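Local coordinates for protein endoglucanase (Uncultured bacterium, PDB 3X17) that probably hydrolyses internal beta-1,4-glucosidic bonds of cellulose, as a glycoside hydrolase family 9 endoglucanase with an N-terminal Ig-like domain, at residues 423-428 with 463-468; 412-417 with 455-460. One frame throughout, in Å; residues are numbered along the deposited sequence.

Interaction 1 of 2, residues 423-428 with 463-468; sequences GVPILA and LAQLDY
V424 sets its branched carbon squarely over one face of the Y468 ring: CB stands 3.6 Å from the ring centroid and only 8° off the normal, a CH-pi contact. Its two methyls spread over the same face, CG1 near Y468 CE1 and CG2 near Y468 CE2, so a beta-branched residue suits the flat surface. Beside it, Q465 gives its amide N-H to the carbonyl of G423, NE2 to O at 3.1 Å and nearly straight at 172°. G423 O lies in the plane of the Q465 amide, while NE2 stands above the G423 carbonyl plane. NE2 also bonds A461 O one turn back, which fixes the amide's rotation. That leaves Q465 OE1 buried without a polar partner, 3.0 Å from P425 CD. The bend at chi2 (-40°) folds the glutamine to reach these partners. G423 suits its place because a side chain would crowd A464 CB and, at this positive phi, the preceding carbonyl. P425 centres an inverse gamma turn. A439 of helix 435-452 touches both V424 and Q465, and L466 turns to helix 543-558. D467 bonds N21 and Q32, and A428 pairs its backbone with L77, so the contact borders the Ig-like domain.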
ATOM      1  N   GLY A 423      16.747  -7.364   1.487  1.00 38.03           N
ATOM      2  CA  GLY A 423      16.281  -5.981   1.531  1.00 36.26           C
ATOM      3  C   GLY A 423      15.055  -5.727   2.397  1.00 36.13           C
ATOM      4  O   GLY A 423      14.907  -4.647   2.938  1.00 33.73           O
ATOM      5  N   VAL A 424      14.189  -6.727   2.549  1.00 37.83           N
ATOM      6  CA  VAL A 424      12.894  -6.523   3.222  1.00 37.18           C
ATOM      7  C   VAL A 424      13.123  -6.267   4.698  1.00 35.06           C
ATOM      8  O   VAL A 424      13.831  -7.022   5.346  1.00 35.43           O
ATOM      9  CB  VAL A 424      11.918  -7.722   3.017  1.00 37.98           C
ATOM     10  CG1 VAL A 424      12.534  -9.029   3.494  1.00 38.32           C
ATOM     11  CG2 VAL A 424      10.599  -7.468   3.765  1.00 36.02           C
ATOM     12  N   PRO A 425      12.644  -5.120   5.203  1.00 36.08           N
ATOM     13  CA  PRO A 425      12.959  -4.694   6.572  1.00 35.36           C
ATOM     14  C   PRO A 425      12.098  -5.382   7.614  1.00 34.15           C
ATOM     15  O   PRO A 425      11.579  -4.733   8.530  1.00 34.19           O
ATOM     16  CB  PRO A 425      12.701  -3.177   6.547  1.00 35.76           C
ATOM     17  CG  PRO A 425      11.814  -2.953   5.356  1.00 33.48           C
ATOM     18  CD  PRO A 425      11.749  -4.175   4.517  1.00 34.95           C
ATOM     19  N   ILE A 426      12.061  -6.707   7.541  1.00 33.84           N
ATOM     20  CA  ILE A 426      11.214  -7.492   8.414  1.00 35.91           C
ATOM     21  C   ILE A 426      11.964  -8.757   8.807  1.00 36.91           C
ATOM     22  O   ILE A 426      12.469  -9.474   7.947  1.00 37.93           O
ATOM     23  CB  ILE A 426       9.881  -7.866   7.715  1.00 34.46           C
ATOM     24  CG1 ILE A 426       9.172  -6.589   7.230  1.00 35.58           C
ATOM     25  CG2 ILE A 426       8.993  -8.638   8.669  1.00 38.44           C
ATOM     26  CD1 ILE A 426       7.995  -6.827   6.265  1.00 34.32           C
ATOM     27  N   LEU A 427      12.085  -9.007  10.104  1.00 37.64           N
ATOM     28  CA  LEU A 427      12.826 -10.194  10.554  1.00 39.95           C
ATOM     29  C   LEU A 427      11.902 -11.402  10.704  1.00 40.19           C
ATOM     30  O   LEU A 427      10.691 -11.258  10.968  1.00 37.74           O
ATOM     31  CB  LEU A 427      13.549  -9.919  11.871  1.00 42.06           C
ATOM     32  CG  LEU A 427      14.517  -8.726  11.930  1.00 44.56           C
ATOM     33  CD1 LEU A 427      15.066  -8.577  13.330  1.00 48.86           C
ATOM     34  CD2 LEU A 427      15.658  -8.923  10.921  1.00 45.64           C
ATOM     35  N   ALA A 428      12.486 -12.584  10.537  1.00 40.24           N
ATOM     36  CA  ALA A 428      11.833 -13.842  10.861  1.00 42.34           C
ATOM     37  C   ALA A 428      11.149 -13.805  12.230  1.00 42.30           C
ATOM     38  O   ALA A 428      11.711 -13.307  13.204  1.00 42.68           O
ATOM     39  CB  ALA A 428      12.846 -15.008  10.800  1.00 44.59           C
ATOM     40  N   LEU A 463      13.977   1.798  -2.623  1.00 31.23           N
ATOM     41  CA  LEU A 463      13.909   1.105  -3.917  1.00 31.84           C
ATOM     42  C   LEU A 463      13.899  -0.402  -3.699  1.00 31.46           C
ATOM     43  O   LEU A 463      13.211  -1.146  -4.409  1.00 31.27           O
ATOM     44  CB  LEU A 463      15.101   1.462  -4.813  1.00 29.04           C
ATOM     45  CG  LEU A 463      15.191   0.729  -6.154  1.00 31.56           C
ATOM     46  CD1 LEU A 463      13.889   0.981  -6.982  1.00 29.99           C
ATOM     47  CD2 LEU A 463      16.394   1.278  -6.932  1.00 33.23           C
ATOM     48  N   ALA A 464      14.675  -0.839  -2.720  1.00 29.08           N
ATOM     49  CA  ALA A 464      14.809  -2.262  -2.426  1.00 27.07           C
ATOM     50  C   ALA A 464      13.456  -2.894  -2.039  1.00 28.91           C
ATOM     51  O   ALA A 464      13.303  -4.131  -2.077  1.00 28.52           O
ATOM     52  CB  ALA A 464      15.827  -2.458  -1.308  1.00 26.36           C
ATOM     53  N   GLN A 465      12.497  -2.066  -1.636  1.00 26.26           N
ATOM     54  CA  GLN A 465      11.156  -2.595  -1.293  1.00 29.09           C
ATOM     55  C   GLN A 465      10.314  -2.863  -2.544  1.00 29.62           C
ATOM     56  O   GLN A 465       9.596  -3.870  -2.619  1.00 31.48           O
ATOM     57  CB  GLN A 465      10.401  -1.648  -0.357  1.00 26.85           C
ATOM     58  CG  GLN A 465      11.170  -1.341   0.889  1.00 25.66           C
ATOM     59  CD  GLN A 465      11.879  -2.568   1.424  1.00 35.30           C
ATOM     60  OE1 GLN A 465      11.263  -3.648   1.557  1.00 32.20           O
ATOM     61  NE2 GLN A 465      13.195  -2.429   1.717  1.00 31.60           N
ATOM     62  N   LEU A 466      10.466  -1.998  -3.543  1.00 28.81           N
ATOM     63  CA  LEU A 466       9.978  -2.317  -4.876  1.00 31.06           C
ATOM     64  C   LEU A 466      10.654  -3.552  -5.478  1.00 32.10           C
ATOM     65  O   LEU A 466       9.964  -4.431  -5.980  1.00 33.83           O
ATOM     66  CB  LEU A 466      10.085  -1.117  -5.808  1.00 30.12           C
ATOM     67  CG  LEU A 466       9.249   0.116  -5.464  1.00 29.62           C
ATOM     68  CD1 LEU A 466       9.729   1.307  -6.272  1.00 28.64           C
ATOM     69  CD2 LEU A 466       7.784  -0.142  -5.836  1.00 31.86           C
ATOM     70  N   ASP A 467      11.984  -3.629  -5.448  1.00 29.49           N
ATOM     71  CA  ASP A 467      12.664  -4.825  -5.978  1.00 30.60           C
ATOM     72  C   ASP A 467      12.131  -6.083  -5.312  1.00 30.08           C
ATOM     73  O   ASP A 467      12.007  -7.124  -5.953  1.00 30.25           O
ATOM     74  CB  ASP A 467      14.201  -4.781  -5.808  1.00 28.76           C
ATOM     75  CG  ASP A 467      14.868  -3.616  -6.581  1.00 34.52           C
ATOM     76  OD1 ASP A 467      14.350  -3.166  -7.648  1.00 36.42           O
ATOM     77  OD2 ASP A 467      15.966  -3.199  -6.148  1.00 34.76           O
ATOM     78  N   TYR A 468      11.922  -5.997  -4.004  1.00 29.08           N
ATOM     79  CA  TYR A 468      11.534  -7.153  -3.214  1.00 32.94           C
ATOM     80  C   TYR A 468      10.132  -7.669  -3.577  1.00 31.85           C
ATOM     81  O   TYR A 468       9.959  -8.868  -3.826  1.00 31.18           O
ATOM     82  CB  TYR A 468      11.617  -6.850  -1.718  1.00 30.55           C
ATOM     83  CG  TYR A 468      10.940  -7.903  -0.865  1.00 35.91           C
ATOM     84  CD1 TYR A 468      11.615  -9.067  -0.492  1.00 34.03           C
ATOM     85  CD2 TYR A 468       9.670  -7.686  -0.332  1.00 36.33           C
ATOM     86  CE1 TYR A 468      10.988 -10.032   0.299  1.00 37.55           C
ATOM     87  CE2 TYR A 468       9.070  -8.619   0.501  1.00 34.24           C
ATOM     88  CZ  TYR A 468       9.720  -9.800   0.791  1.00 39.17           C
ATOM     89  OH  TYR A 468       9.087 -10.758   1.565  1.00 34.17           O
TER

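Interaction 2 of 2, residues 412-417 with 455-460; sequences SVFQTY and RPEYER
F414 lays its ring against E457 at the CZ end and Y458 at the CG end, both on one side of its plane, in the close-packed centre of the contact between helices 396-418 and 456-469. Its CG lies anti to the backbone N (chi1 -167°), which carries the ring across towards the other helix. At the far end of the ring, CZ comes 3.4 Å from E457 CD; the carboxylate lies stacked against the phenyl, their planes 27° apart, although the two side chains cross at about a right angle. Nearer the root, F414 CG meets the CE1 edge of the Y458 ring at 3.6 Å. The rings are inclined at 53° with centroids 5.4 Å apart, an oblique pair. A flat, wholly apolar ring suits this site because it can serve two unlike neighbours, a phenol and an extended glutamate. A461 touches F414 from the next turn, and L446 and A449 of helix 435-452 pack on Y458. Were this phenylalanine an alanine, the E457 carboxylate and the Y458 edge would probably lose the surface they lie on, opening a gap between the helices.

The looser side is that of Y417 and R460. The arginine is the exposed edge of the contact and meets Y417 mainly through NE. Its chain runs extended and then bends at its third torsion, bringing NE within 3.3 Å of Y417 OH in one long hydrogen bond, the oxygen slightly tilted from the guanidinium plane. Tyrosine suits this boundary, with A461 and A464 against its side chain and its hydroxyl at the arginine. The axes of 412-417 and 456-460 pass 10.8 Å apart, and large side chains bridge that distance. Chemically, the joint combines an aromatic pair with a carboxylate laid against a phenyl ring; because the one polar bond across it is long and lies at the solvent margin, apolar contact is likely to dominate.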
ATOM      1  N   SER A 412      15.676   3.307  12.510  1.00 36.25           N
ATOM      2  CA  SER A 412      15.331   1.917  12.826  1.00 38.84           C
ATOM      3  C   SER A 412      14.952   1.079  11.590  1.00 36.58           C
ATOM      4  O   SER A 412      15.397  -0.055  11.468  1.00 35.09           O
ATOM      5  CB  SER A 412      14.269   1.818  13.927  1.00 38.65           C
ATOM      6  OG  SER A 412      13.106   2.503  13.522  1.00 50.54           O
ATOM      7  N   VAL A 413      14.168   1.630  10.661  1.00 34.76           N
ATOM      8  CA  VAL A 413      13.893   0.886   9.432  1.00 34.87           C
ATOM      9  C   VAL A 413      15.201   0.495   8.724  1.00 35.82           C
ATOM     10  O   VAL A 413      15.397  -0.672   8.386  1.00 35.81           O
ATOM     11  CB  VAL A 413      12.932   1.615   8.467  1.00 33.20           C
ATOM     12  CG1 VAL A 413      12.870   0.884   7.151  1.00 30.37           C
ATOM     13  CG2 VAL A 413      11.537   1.686   9.082  1.00 36.51           C
ATOM     14  N   PHE A 414      16.081   1.472   8.508  1.00 34.71           N
ATOM     15  CA  PHE A 414      17.335   1.242   7.814  1.00 36.63           C
ATOM     16  C   PHE A 414      18.198   0.171   8.472  1.00 38.18           C
ATOM     17  O   PHE A 414      18.780  -0.674   7.784  1.00 39.28           O
ATOM     18  CB  PHE A 414      18.129   2.528   7.685  1.00 37.59           C
ATOM     19  CG  PHE A 414      19.282   2.422   6.712  1.00 42.98           C
ATOM     20  CD1 PHE A 414      19.039   2.357   5.345  1.00 41.45           C
ATOM     21  CD2 PHE A 414      20.592   2.244   7.174  1.00 42.03           C
ATOM     22  CE1 PHE A 414      20.083   2.178   4.437  1.00 41.28           C
ATOM     23  CE2 PHE A 414      21.644   2.075   6.273  1.00 41.75           C
ATOM     24  CZ  PHE A 414      21.386   2.031   4.904  1.00 42.34           C
ATOM     25  N   GLN A 415      18.220   0.157   9.803  1.00 39.16           N
ATOM     26  CA  GLN A 415      18.956  -0.871  10.533  1.00 40.71           C
ATOM     27  C   GLN A 415      18.428  -2.284  10.279  1.00 40.86           C
ATOM     28  O   GLN A 415      19.214  -3.254  10.177  1.00 40.64           O
ATOM     29  CB  GLN A 415      18.933  -0.576  12.027  1.00 42.30           C
ATOM     30  CG  GLN A 415      19.135  -1.809  12.890  1.00 48.30           C
ATOM     31  CD  GLN A 415      19.187  -1.492  14.384  1.00 56.52           C
ATOM     32  OE1 GLN A 415      19.165  -2.396  15.219  1.00 65.64           O
ATOM     33  NE2 GLN A 415      19.274  -0.211  14.722  1.00 59.13           N
ATOM     34  N   THR A 416      17.100  -2.429  10.219  1.00 39.22           N
ATOM     35  CA  THR A 416      16.527  -3.732   9.870  1.00 37.54           C
ATOM     36  C   THR A 416      16.887  -4.105   8.431  1.00 37.40           C
ATOM     37  O   THR A 416      17.277  -5.237   8.137  1.00 38.46           O
ATOM     38  CB  THR A 416      15.000  -3.766  10.072  1.00 38.48           C
ATOM     39  OG1 THR A 416      14.682  -3.302  11.388  1.00 36.80           O
ATOM     40  CG2 THR A 416      14.459  -5.203   9.914  1.00 36.71           C
ATOM     41  N   TYR A 417      16.794  -3.137   7.537  1.00 35.18           N
ATOM     42  CA  TYR A 417      17.116  -3.385   6.145  1.00 36.63           C
ATOM     43  C   TYR A 417      18.544  -3.938   6.031  1.00 38.12           C
ATOM     44  O   TYR A 417      18.814  -4.837   5.226  1.00 38.59           O
ATOM     45  CB  TYR A 417      16.966  -2.092   5.349  1.00 35.82           C
ATOM     46  CG  TYR A 417      17.780  -2.010   4.074  1.00 37.24           C
ATOM     47  CD1 TYR A 417      17.326  -2.590   2.897  1.00 33.93           C
ATOM     48  CD2 TYR A 417      18.962  -1.271   4.026  1.00 34.56           C
ATOM     49  CE1 TYR A 417      18.064  -2.499   1.701  1.00 30.28           C
ATOM     50  CE2 TYR A 417      19.672  -1.122   2.829  1.00 33.72           C
ATOM     51  CZ  TYR A 417      19.221  -1.765   1.675  1.00 38.17           C
ATOM     52  OH  TYR A 417      19.916  -1.653   0.488  1.00 40.69           O
ATOM     53  N   ARG A 455      19.503  11.587   1.515  1.00 44.58           N
ATOM     54  CA  ARG A 455      20.353  10.550   2.003  1.00 44.35           C
ATOM     55  C   ARG A 455      20.241   9.356   1.103  1.00 44.25           C
ATOM     56  O   ARG A 455      19.319   8.599   1.183  1.00 44.29           O
ATOM     57  CB  ARG A 455      19.908  10.201   3.389  1.00 46.63           C
ATOM     58  CG  ARG A 455      20.662   9.119   4.015  1.00 52.10           C
ATOM     59  CD  ARG A 455      20.244   9.007   5.408  1.00 58.27           C
ATOM     60  NE  ARG A 455      21.225   9.561   6.302  1.00 68.27           N
ATOM     61  CZ  ARG A 455      22.325   8.918   6.629  1.00 71.23           C
ATOM     62  NH1 ARG A 455      22.529   7.732   6.120  1.00 71.09           N
ATOM     63  NH2 ARG A 455      23.208   9.448   7.442  1.00 72.23           N
ATOM     64  N   PRO A 456      21.190   9.209   0.214  1.00 45.06           N
ATOM     65  CA  PRO A 456      21.086   8.222  -0.840  1.00 43.42           C
ATOM     66  C   PRO A 456      20.856   6.808  -0.366  1.00 41.14           C
ATOM     67  O   PRO A 456      20.167   6.105  -1.037  1.00 39.42           O
ATOM     68  CB  PRO A 456      22.421   8.355  -1.536  1.00 43.64           C
ATOM     69  CG  PRO A 456      22.744   9.715  -1.373  1.00 44.41           C
ATOM     70  CD  PRO A 456      22.299  10.125  -0.043  1.00 45.14           C
ATOM     71  N   GLU A 457      21.424   6.399   0.751  1.00 38.34           N
ATOM     72  CA  GLU A 457      21.179   5.057   1.208  1.00 39.66           C
ATOM     73  C   GLU A 457      19.722   4.834   1.557  1.00 38.89           C
ATOM     74  O   GLU A 457      19.250   3.761   1.479  1.00 38.35           O
ATOM     75  CB  GLU A 457      22.098   4.650   2.347  1.00 38.50           C
ATOM     76  CG  GLU A 457      21.844   5.270   3.674  1.00 40.97           C
ATOM     77  CD  GLU A 457      22.965   5.013   4.659  1.00 51.01           C
ATOM     78  OE1 GLU A 457      23.933   4.317   4.330  1.00 49.26           O
ATOM     79  OE2 GLU A 457      22.858   5.489   5.782  1.00 50.84           O
ATOM     80  N   TYR A 458      19.007   5.863   1.942  1.00 39.12           N
ATOM     81  CA  TYR A 458      17.602   5.678   2.313  1.00 37.54           C
ATOM     82  C   TYR A 458      16.794   5.430   1.039  1.00 39.50           C
ATOM     83  O   TYR A 458      15.997   4.500   0.964  1.00 37.73           O
ATOM     84  CB  TYR A 458      17.062   6.878   3.077  1.00 34.83           C
ATOM     85  CG  TYR A 458      17.411   6.891   4.555  1.00 32.94           C
ATOM     86  CD1 TYR A 458      18.132   5.858   5.140  1.00 34.53           C
ATOM     87  CD2 TYR A 458      17.037   7.956   5.356  1.00 31.93           C
ATOM     88  CE1 TYR A 458      18.495   5.909   6.491  1.00 35.95           C
ATOM     89  CE2 TYR A 458      17.358   8.001   6.704  1.00 32.54           C
ATOM     90  CZ  TYR A 458      18.078   6.978   7.269  1.00 38.66           C
ATOM     91  OH  TYR A 458      18.321   7.007   8.627  1.00 41.69           O
ATOM     92  N   GLU A 459      17.114   6.185  -0.002  1.00 39.11           N
ATOM     93  CA  GLU A 459      16.450   6.026  -1.283  1.00 40.25           C
ATOM     94  C   GLU A 459      16.742   4.656  -1.899  1.00 39.11           C
ATOM     95  O   GLU A 459      15.846   3.993  -2.464  1.00 35.72           O
ATOM     96  CB  GLU A 459      16.886   7.142  -2.221  1.00 38.67           C
ATOM     97  CG  GLU A 459      15.935   7.394  -3.372  1.00 46.14           C
ATOM     98  CD  GLU A 459      16.320   8.631  -4.180  1.00 51.47           C
ATOM     99  OE1 GLU A 459      16.099   9.750  -3.691  1.00 61.46           O
ATOM    100  OE2 GLU A 459      16.901   8.489  -5.267  1.00 51.95           O
ATOM    101  N   ARG A 460      17.967   4.187  -1.705  1.00 38.27           N
ATOM    102  CA  ARG A 460      18.293   2.832  -2.119  1.00 40.49           C
ATOM    103  C   ARG A 460      17.455   1.813  -1.333  1.00 38.97           C
ATOM    104  O   ARG A 460      16.922   0.870  -1.918  1.00 38.13           O
ATOM    105  CB  ARG A 460      19.791   2.515  -1.990  1.00 41.23           C
ATOM    106  CG  ARG A 460      20.134   1.069  -2.442  1.00 47.15           C
ATOM    107  CD  ARG A 460      21.633   0.748  -2.291  1.00 54.91           C
ATOM    108  NE  ARG A 460      21.996   0.464  -0.898  1.00 63.85           N
ATOM    109  CZ  ARG A 460      22.777   1.241  -0.140  1.00 66.58           C
ATOM    110  NH1 ARG A 460      23.298   2.358  -0.648  1.00 64.77           N
ATOM    111  NH2 ARG A 460      23.032   0.907   1.128  1.00 60.47           N
TER

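In the fold
Both contacts lie within the glycosyl hydrolase family 9 region; interaction 1 is distant in sequence from the N-terminal Ig-like domain but borders it in space. Helix 396-418 supplies the first partner of interaction 2 near its C-terminal end; the following loop supplies that of interaction 1. Helix 435-452 then intervenes before the start of helix 456-469, with its N-cap, gives 455-460 to interaction 2, and the same helix gives 463-468 to interaction 1. The two closures therefore cross rather than nest, spanning 37 and 34 intervening residues. Their centres are about 10 Å apart, and they touch where Y417 packs against G423 and A464. Together they seat consecutive turns of helix 456-469 against a helix and its outgoing loop, within the (alpha/alpha)6 barrel.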